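Local coordinates for glycerol uptake operon antiterminator-related protein (Thermotoga maritima, PDB 1VKF), which is of unknown exact function but is probably a TIM-barrel relative of the glycerol-3-phosphate responsive antiterminators that regulate glycerol uptake genes, at residues M24-L38 with H48-D62. Residues are numbered along the deposited sequence; the frame is centred on the assembly and turned at random.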
loop_
_atom_site.group_PDB
_atom_site.type_symbol
_atom_site.label_atom_id
_atom_site.label_comp_id
_atom_site.label_asym_id
_atom_site.label_seq_id
_atom_site.Cartn_x
_atom_site.Cartn_y
_atom_site.Cartn_z
HETATM N N MSE A 24 4.197 -13.581 8.681
HETATM C CA MSE A 24 2.928 -14.254 8.914
HETATM C C MSE A 24 3.048 -15.353 9.965
HETATM O O MSE A 24 2.116 -16.124 10.176
HETATM C CB MSE A 24 2.456 -14.860 7.597
HETATM C CG MSE A 24 2.060 -13.806 6.613
HETATM SE SE MSE A 24 0.456 -12.804 7.167
HETATM C CE MSE A 24 -0.853 -14.323 7.403
ATOM N N ASP A 25 4.192 -15.446 10.619
ATOM C CA ASP A 25 4.382 -16.512 11.614
ATOM C C ASP A 25 3.757 -16.033 12.916
ATOM O O ASP A 25 2.870 -16.697 13.450
ATOM C CB ASP A 25 5.863 -16.877 11.788
ATOM C CG ASP A 25 6.071 -18.184 12.594
ATOM O OD1 ASP A 25 5.322 -18.441 13.567
ATOM O OD2 ASP A 25 6.973 -19.015 12.339
ATOM N N SER A 26 4.196 -14.879 13.410
ATOM C CA SER A 26 3.660 -14.338 14.658
ATOM C C SER A 26 2.880 -13.111 14.264
ATOM O O SER A 26 3.472 -12.146 13.779
ATOM C CB SER A 26 4.778 -13.974 15.645
ATOM O OG SER A 26 5.616 -15.086 15.917
ATOM N N ILE A 27 1.556 -13.163 14.432
ATOM C CA ILE A 27 0.689 -12.109 13.943
ATOM C C ILE A 27 -0.038 -11.398 15.066
ATOM O O ILE A 27 0.002 -10.181 15.116
ATOM C CB ILE A 27 -0.326 -12.671 12.941
ATOM C CG1 ILE A 27 0.402 -13.384 11.787
ATOM C CG2 ILE A 27 -1.179 -11.573 12.387
ATOM C CD1 ILE A 27 -0.548 -14.060 10.796
ATOM N N GLY A 28 -0.724 -12.134 15.943
ATOM C CA GLY A 28 -1.514 -11.505 16.989
ATOM C C GLY A 28 -2.755 -10.816 16.433
ATOM O O GLY A 28 -3.126 -11.069 15.288
ATOM N N GLU A 29 -3.393 -9.960 17.227
ATOM C CA GLU A 29 -4.587 -9.242 16.810
ATOM C C GLU A 29 -4.214 -8.167 15.816
ATOM O O GLU A 29 -3.221 -7.463 15.983
ATOM C CB GLU A 29 -5.286 -8.587 18.015
ATOM C CG GLU A 29 -6.500 -7.739 17.672
ATOM C CD GLU A 29 -7.651 -8.579 17.099
ATOM O OE1 GLU A 29 -7.643 -9.796 17.342
ATOM O OE2 GLU A 29 -8.572 -8.034 16.440
ATOM N N ILE A 30 -5.039 -8.018 14.785
ATOM C CA ILE A 30 -4.891 -6.954 13.809
ATOM C C ILE A 30 -6.141 -6.098 13.876
ATOM O O ILE A 30 -7.225 -6.499 13.383
ATOM C CB ILE A 30 -4.677 -7.525 12.361
ATOM C CG1 ILE A 30 -3.450 -8.440 12.297
ATOM C CG2 ILE A 30 -4.580 -6.363 11.363
ATOM C CD1 ILE A 30 -3.334 -9.281 10.997
ATOM N N GLU A 31 -6.052 -4.945 14.541
ATOM C CA GLU A 31 -7.212 -4.085 14.668
ATOM C C GLU A 31 -7.679 -3.433 13.342
ATOM O O GLU A 31 -8.885 -3.407 13.103
ATOM C CB GLU A 31 -7.009 -3.046 15.772
ATOM C CG GLU A 31 -6.911 -3.667 17.166
ATOM C CD GLU A 31 -5.492 -3.979 17.613
ATOM O OE1 GLU A 31 -4.542 -3.897 16.806
ATOM O OE2 GLU A 31 -5.338 -4.336 18.805
ATOM N N PRO A 32 -6.765 -2.883 12.522
ATOM C CA PRO A 32 -7.173 -2.245 11.263
ATOM C C PRO A 32 -7.982 -3.134 10.314
ATOM O O PRO A 32 -7.701 -4.336 10.221
ATOM C CB PRO A 32 -5.820 -1.824 10.650
ATOM C CG PRO A 32 -4.921 -1.572 11.820
ATOM C CD PRO A 32 -5.309 -2.729 12.730
ATOM N N ASP A 33 -8.936 -2.526 9.588
ATOM C CA ASP A 33 -9.749 -3.262 8.640
ATOM C C ASP A 33 -8.983 -3.607 7.358
ATOM O O ASP A 33 -9.306 -4.614 6.682
ATOM C CB ASP A 33 -10.983 -2.440 8.231
ATOM C CG ASP A 33 -11.979 -2.259 9.356
ATOM O OD1 ASP A 33 -12.160 -3.169 10.183
ATOM O OD2 ASP A 33 -12.616 -1.209 9.473
ATOM N N VAL A 34 -7.999 -2.783 7.024
ATOM C CA VAL A 34 -7.213 -2.937 5.809
ATOM C C VAL A 34 -5.797 -3.425 6.176
ATOM O O VAL A 34 -5.131 -2.865 7.065
ATOM C CB VAL A 34 -7.138 -1.678 4.990
ATOM C CG1 VAL A 34 -6.319 -1.881 3.700
ATOM C CG2 VAL A 34 -8.553 -1.233 4.622
ATOM N N VAL A 35 -5.300 -4.389 5.410
ATOM C CA VAL A 35 -3.982 -4.940 5.632
ATOM C C VAL A 35 -3.187 -4.799 4.339
ATOM O O VAL A 35 -3.682 -5.168 3.276
ATOM C CB VAL A 35 -4.020 -6.455 6.031
ATOM C CG1 VAL A 35 -2.633 -7.075 6.047
ATOM C CG2 VAL A 35 -4.612 -6.656 7.411
ATOM N N PHE A 36 -1.946 -4.305 4.462
ATOM C CA PHE A 36 -0.985 -4.368 3.376
ATOM C C PHE A 36 0.001 -5.458 3.671
ATOM O O PHE A 36 0.739 -5.369 4.645
ATOM C CB PHE A 36 -0.269 -3.018 3.224
ATOM C CG PHE A 36 -1.066 -1.952 2.581
ATOM C CD1 PHE A 36 -2.375 -2.123 2.212
ATOM C CD2 PHE A 36 -0.492 -0.700 2.389
ATOM C CE1 PHE A 36 -3.050 -1.109 1.562
ATOM C CE2 PHE A 36 -1.174 0.308 1.774
ATOM C CZ PHE A 36 -2.448 0.109 1.377
ATOM N N LEU A 37 -0.013 -6.545 2.895
ATOM C CA LEU A 37 0.932 -7.660 3.103
ATOM C C LEU A 37 2.177 -7.351 2.299
ATOM O O LEU A 37 2.166 -7.308 1.064
ATOM C CB LEU A 37 0.305 -8.962 2.603
ATOM C CG LEU A 37 1.160 -10.199 2.719
ATOM C CD1 LEU A 37 1.612 -10.458 4.124
ATOM C CD2 LEU A 37 0.401 -11.379 2.116
ATOM N N LEU A 38 3.266 -7.047 2.994
ATOM C CA LEU A 38 4.421 -6.456 2.354
ATOM C C LEU A 38 5.515 -7.447 1.974
ATOM O O LEU A 38 6.456 -7.061 1.258
ATOM C CB LEU A 38 5.014 -5.375 3.249
ATOM C CG LEU A 38 4.039 -4.214 3.504
ATOM C CD1 LEU A 38 4.772 -3.175 4.322
ATOM C CD2 LEU A 38 3.506 -3.588 2.223
ATOM N N HIS A 48 -1.310 -17.395 3.160
ATOM C CA HIS A 48 -1.213 -16.127 3.879
ATOM C C HIS A 48 -2.487 -15.325 3.697
ATOM O O HIS A 48 -3.053 -14.790 4.686
ATOM C CB HIS A 48 0.010 -15.332 3.434
ATOM C CG HIS A 48 1.312 -15.983 3.786
ATOM N ND1 HIS A 48 2.500 -15.611 3.183
ATOM C CD2 HIS A 48 1.629 -16.950 4.684
ATOM C CE1 HIS A 48 3.490 -16.322 3.696
ATOM N NE2 HIS A 48 2.992 -17.137 4.613
ATOM N N LEU A 49 -2.959 -15.216 2.463
ATOM C CA LEU A 49 -4.181 -14.483 2.192
ATOM C C LEU A 49 -5.434 -15.096 2.833
ATOM O O LEU A 49 -6.289 -14.364 3.338
ATOM C CB LEU A 49 -4.427 -14.310 0.707
ATOM C CG LEU A 49 -3.370 -13.381 0.053
ATOM C CD1 LEU A 49 -3.412 -13.447 -1.439
ATOM C CD2 LEU A 49 -3.654 -11.944 0.487
ATOM N N LYS A 50 -5.550 -16.413 2.807
ATOM C CA LYS A 50 -6.644 -17.093 3.500
ATOM C C LYS A 50 -6.687 -16.697 4.986
ATOM O O LYS A 50 -7.771 -16.442 5.507
ATOM C CB LYS A 50 -6.495 -18.605 3.389
ATOM C CG LYS A 50 -7.503 -19.371 4.256
ATOM C CD LYS A 50 -7.799 -20.749 3.749
ATOM C CE LYS A 50 -8.957 -21.418 4.548
ATOM N NZ LYS A 50 -10.080 -20.478 4.811
ATOM N N ILE A 51 -5.541 -16.677 5.660
ATOM C CA ILE A 51 -5.488 -16.320 7.090
ATOM C C ILE A 51 -6.097 -14.902 7.263
ATOM O O ILE A 51 -6.914 -14.651 8.164
ATOM C CB ILE A 51 -4.063 -16.407 7.677
ATOM C CG1 ILE A 51 -3.590 -17.847 7.788
ATOM C CG2 ILE A 51 -3.989 -15.658 9.025
ATOM C CD1 ILE A 51 -2.025 -17.947 7.937
ATOM N N LEU A 52 -5.684 -13.969 6.406
ATOM C CA LEU A 52 -6.023 -12.568 6.569
ATOM C C LEU A 52 -7.456 -12.323 6.127
ATOM O O LEU A 52 -8.198 -11.577 6.784
ATOM C CB LEU A 52 -5.067 -11.701 5.758
ATOM C CG LEU A 52 -3.615 -11.708 6.284
ATOM C CD1 LEU A 52 -2.742 -10.939 5.288
ATOM C CD2 LEU A 52 -3.488 -11.122 7.657
ATOM N N LYS A 53 -7.872 -12.977 5.053
ATOM C CA LYS A 53 -9.245 -12.818 4.573
ATOM C C LYS A 53 -10.222 -13.447 5.584
ATOM O O LYS A 53 -11.306 -12.950 5.781
ATOM C CB LYS A 53 -9.432 -13.419 3.171
ATOM C CG LYS A 53 -8.660 -12.653 2.022
ATOM C CD LYS A 53 -9.085 -11.189 1.856
ATOM C CE LYS A 53 -10.586 -11.068 1.505
ATOM N NZ LYS A 53 -11.138 -9.633 1.516
ATOM N N ASP A 54 -9.812 -14.523 6.230
ATOM C CA ASP A 54 -10.620 -15.188 7.263
ATOM C C ASP A 54 -10.877 -14.241 8.463
ATOM O O ASP A 54 -11.910 -14.385 9.148
ATOM C CB ASP A 54 -9.937 -16.459 7.745
ATOM C CG ASP A 54 -10.227 -17.687 6.830
ATOM O OD1 ASP A 54 -11.017 -17.560 5.856
ATOM O OD2 ASP A 54 -9.729 -18.802 7.017
ATOM N N ARG A 55 -9.938 -13.350 8.730
ATOM C CA ARG A 55 -10.069 -12.321 9.778
ATOM C C ARG A 55 -10.926 -11.150 9.333
ATOM O O ARG A 55 -11.085 -10.192 10.076
ATOM C CB ARG A 55 -8.734 -11.843 10.261
ATOM C CG ARG A 55 -7.983 -12.832 11.116
ATOM C CD ARG A 55 -6.601 -12.467 11.341
ATOM N NE ARG A 55 -5.824 -13.446 12.106
ATOM C CZ ARG A 55 -4.979 -13.102 13.070
ATOM N NH1 ARG A 55 -4.867 -11.837 13.419
ATOM N NH2 ARG A 55 -4.263 -14.018 13.700
ATOM N N GLY A 56 -11.477 -11.209 8.127
ATOM C CA GLY A 56 -12.376 -10.186 7.647
ATOM C C GLY A 56 -11.682 -8.941 7.104
ATOM O O GLY A 56 -12.293 -7.903 6.977
ATOM N N LYS A 57 -10.395 -9.047 6.802
ATOM C CA LYS A 57 -9.626 -7.913 6.312
ATOM C C LYS A 57 -9.720 -7.754 4.798
ATOM O O LYS A 57 -9.864 -8.734 4.070
ATOM C CB LYS A 57 -8.178 -8.075 6.682
ATOM C CG LYS A 57 -7.910 -8.289 8.180
ATOM C CD LYS A 57 -8.620 -7.323 9.100
ATOM C CE LYS A 57 -8.425 -7.575 10.607
ATOM N NZ LYS A 57 -9.117 -6.552 11.415
ATOM N N THR A 58 -9.602 -6.522 4.358
ATOM C CA THR A 58 -9.303 -6.203 2.973
ATOM C C THR A 58 -7.800 -6.209 2.853
ATOM O O THR A 58 -7.105 -5.523 3.632
ATOM C CB THR A 58 -9.855 -4.802 2.631
ATOM O OG1 THR A 58 -11.273 -4.829 2.725
ATOM C CG2 THR A 58 -9.554 -4.389 1.170
ATOM N N VAL A 59 -7.288 -6.946 1.877
ATOM C CA VAL A 59 -5.845 -7.180 1.787
ATOM C C VAL A 59 -5.292 -6.756 0.427
ATOM O O VAL A 59 -5.727 -7.249 -0.607
ATOM C CB VAL A 59 -5.450 -8.661 2.070
ATOM C CG1 VAL A 59 -3.937 -8.828 2.084
ATOM C CG2 VAL A 59 -6.035 -9.144 3.353
ATOM N N PHE A 60 -4.346 -5.816 0.458
ATOM C CA PHE A 60 -3.537 -5.459 -0.685
ATOM C C PHE A 60 -2.156 -6.098 -0.508
ATOM O O PHE A 60 -1.610 -6.217 0.614
ATOM C CB PHE A 60 -3.432 -3.916 -0.857
ATOM C CG PHE A 60 -4.639 -3.293 -1.417
ATOM C CD1 PHE A 60 -5.839 -3.292 -0.720
ATOM C CD2 PHE A 60 -4.548 -2.715 -2.625
ATOM C CE1 PHE A 60 -6.963 -2.708 -1.280
ATOM C CE2 PHE A 60 -5.684 -2.087 -3.208
ATOM C CZ PHE A 60 -6.869 -2.128 -2.529
ATOM N N VAL A 61 -1.645 -6.657 -1.602
ATOM C CA VAL A 61 -0.391 -7.366 -1.576
ATOM C C VAL A 61 0.651 -6.554 -2.338
ATOM O O VAL A 61 0.410 -6.151 -3.464
ATOM C CB VAL A 61 -0.503 -8.732 -2.282
ATOM C CG1 VAL A 61 0.841 -9.416 -2.395
ATOM C CG2 VAL A 61 -1.453 -9.595 -1.490
ATOM N N ASP A 62 1.808 -6.345 -1.747
ATOM C CA ASP A 62 2.933 -5.720 -2.475
ATOM C C ASP A 62 3.566 -6.773 -3.361
ATOM O O ASP A 62 4.352 -7.601 -2.915
ATOM C CB ASP A 62 3.991 -5.166 -1.530
ATOM C CG ASP A 62 5.073 -4.403 -2.281
ATOM O OD1 ASP A 62 5.243 -4.638 -3.487
ATOM O OD2 ASP A 62 5.813 -3.548 -1.739
HETATM O O HOH W 1 -1.802 -14.978 15.496
HETATM O O HOH W 2 -7.102 -9.996 13.660
HETATM O O HOH W 3 7.312 -4.519 0.766
#
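Lys57 NZ is gripped by two carbonyls of the loop before strand 34-37: Ile30 O at 2.7 Å, and Pro32 O at 2.9 Å, approached from above its carbonyl plane. The contact belongs to a beta-alpha-beta unit of the TIM barrel, where strands 34-37 and 58-62 run parallel and helix 45-54 packs outside them. A bend at chi2 (-48°) turns the Lys57 chain along Val35 CG2 up to those oxygens. Replacing this lysine by an alanine would probably leave both carbonyls without their shared donor. Earlier in the loop, Arg55 NH1 gives Gly28 O a nearly straight hydrogen bond of 2.7 Å in the guanidinium plane, and a water joins NH1 to Ile30 N. Between the strands, five backbone hydrogen bonds run from Thr58 N to Asp33 O through Asp62 N to Leu37 O. Val35, Leu37 and Val59 face the helix, where Leu52 CD1 meets Val35 CG1, and its CD2 lies 3.8 Å from Ile30 CD1. Phe36 and Phe60 point to the barrel interior, Phe36 CD1 against Phe60 CB and the ring planes at 55°. Selenomethionine Met24 lays CG over one face of the His48 ring, 3.7 Å from its centroid, while His48 ND1 is hydrogen-bonded to Ser40 OG.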